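PDB 5FLY: ferrichrome ABC transporter substrate-binding protein from Staphylococcus pseudintermedius, which probably binds ferrichrome-type iron(III) siderophores at the cell surface and hands them to an ABC transporter for import. Local coordinates for residues A228-E231 and F232-T235. Numbering follows the deposited sequence.
Sequences AQPE and FQKT
Gln233 N donates to Pro230 O at 3.1 Å and Lys234 N to Glu231 O at 3.1 Å, two successive i to i+3 bonds that wind the chain through a short 3-10 turn. The turn sits in the loop between strand 218-223 and helix 236-239, and Thr235 follows as N-cap of that helix, its OG1 accepting from Trp238 N. On the outer side Lys234, extended beyond CG, runs back alongside the side chain of Glu231, both heading the same way. Glu231 bends at CG (chi2 -58°), which turns its carboxylate round to the ammonium group; NZ comes to OE1 at 3.0 Å from above the carboxylate plane, forming a salt bridge. A water accepts from Lys234 NZ and donates to Gln229 O, linking the lysine to the residue ahead of the turn. Gln229, its CG anti to the backbone N (chi1 -177°), reaches across to Gln233, the two amide planes nearly perpendicular. The resulting bond from Gln229 NE2 to Gln233 OE1 is weak at 3.4 Å, and a second water donates to Gln233 O and accepts a weak bond from Gln229 NE2. At the other end of the same amide, Gln233 NE2 bonds to Asn251 OD1 of strand 249-253. Beneath, Pro230 CB lies 3.7 Å from Phe232 CE2; this ring, which also meets Trp238 edge-to-face, and the proline touch strand 218-223. The chemistry thus divides by side: apolar groups and the Gln233 amide tie the turn to the sheet, while the Glu231–Lys234 ion pair and the water on NZ lie on the exposed side, where solvent probably weakens their attraction.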
loop_
_atom_site.group_PDB
_atom_site.type_symbol
_atom_site.label_atom_id
_atom_site.label_comp_id
_atom_site.label_asym_id
_atom_site.label_seq_id
_atom_site.Cartn_x
_atom_site.Cartn_y
_atom_site.Cartn_z
ATOM N N ALA A 228 22.978 2.462 -2.726
ATOM C CA ALA A 228 23.913 2.960 -1.721
ATOM C C ALA A 228 23.161 3.821 -0.725
ATOM O O ALA A 228 22.020 4.208 -0.977
ATOM C CB ALA A 228 25.033 3.761 -2.361
ATOM N N GLN A 229 23.785 4.109 0.411
ATOM C CA GLN A 229 23.158 4.986 1.402
ATOM C C GLN A 229 22.598 6.253 0.758
ATOM O O GLN A 229 23.292 6.889 -0.033
ATOM C CB GLN A 229 24.151 5.391 2.484
ATOM C CG GLN A 229 23.530 6.246 3.571
ATOM C CD GLN A 229 24.517 6.616 4.650
ATOM O OE1 GLN A 229 25.714 6.757 4.386
ATOM N NE2 GLN A 229 24.026 6.756 5.879
ATOM N N PRO A 230 21.355 6.638 1.103
ATOM C CA PRO A 230 20.798 7.873 0.547
ATOM C C PRO A 230 21.598 9.096 0.967
ATOM O O PRO A 230 22.118 9.174 2.089
ATOM C CB PRO A 230 19.377 7.917 1.131
ATOM C CG PRO A 230 19.076 6.532 1.465
ATOM C CD PRO A 230 20.363 5.957 1.952
ATOM N N GLU A 231 21.685 10.063 0.060
ATOM C CA GLU A 231 22.482 11.244 0.312
ATOM C C GLU A 231 21.983 12.000 1.552
ATOM O O GLU A 231 22.787 12.565 2.299
ATOM C CB GLU A 231 22.471 12.155 -0.916
ATOM C CG GLU A 231 22.934 11.475 -2.203
ATOM C CD GLU A 231 24.350 10.888 -2.107
ATOM O OE1 GLU A 231 25.164 11.399 -1.298
ATOM O OE2 GLU A 231 24.642 9.913 -2.844
ATOM N N PHE A 232 20.670 11.976 1.798
ATOM C CA PHE A 232 20.100 12.784 2.872
ATOM C C PHE A 232 20.423 12.222 4.258
ATOM O O PHE A 232 20.201 12.901 5.256
ATOM C CB PHE A 232 18.580 12.964 2.693
ATOM C CG PHE A 232 17.742 11.735 2.971
ATOM C CD1 PHE A 232 17.397 11.395 4.268
ATOM C CD2 PHE A 232 17.217 10.980 1.925
ATOM C CE1 PHE A 232 16.611 10.280 4.534
ATOM C CE2 PHE A 232 16.410 9.871 2.178
ATOM C CZ PHE A 232 16.109 9.523 3.487
ATOM N N GLN A 233 20.976 11.012 4.326
ATOM C CA GLN A 233 21.382 10.457 5.611
ATOM C C GLN A 233 22.835 10.801 5.986
ATOM O O GLN A 233 23.324 10.395 7.044
ATOM C CB GLN A 233 21.199 8.943 5.610
ATOM C CG GLN A 233 19.747 8.483 5.497
ATOM C CD GLN A 233 19.629 6.990 5.639
ATOM O OE1 GLN A 233 20.639 6.286 5.665
ATOM N NE2 GLN A 233 18.395 6.489 5.728
ATOM N N LYS A 234 23.516 11.560 5.133
ATOM C CA LYS A 234 24.933 11.857 5.355
ATOM C C LYS A 234 25.189 13.227 5.972
ATOM O O LYS A 234 26.283 13.481 6.488
ATOM C CB LYS A 234 25.687 11.748 4.034
ATOM C CG LYS A 234 25.516 10.393 3.360
ATOM C CD LYS A 234 26.220 10.345 2.024
ATOM C CE LYS A 234 25.944 9.040 1.298
ATOM N NZ LYS A 234 26.568 9.050 -0.066
ATOM N N THR A 235 24.181 14.096 5.941
ATOM C CA THR A 235 24.346 15.494 6.336
ATOM C C THR A 235 24.491 15.737 7.826
ATOM O O THR A 235 24.085 14.923 8.644
ATOM C CB THR A 235 23.138 16.350 5.885
ATOM O OG1 THR A 235 21.969 15.922 6.588
ATOM C CG2 THR A 235 22.893 16.224 4.385
HETATM O O HOH W 1 24.104 8.083 8.396
HETATM O O HOH W 2 25.953 6.545 -0.927
#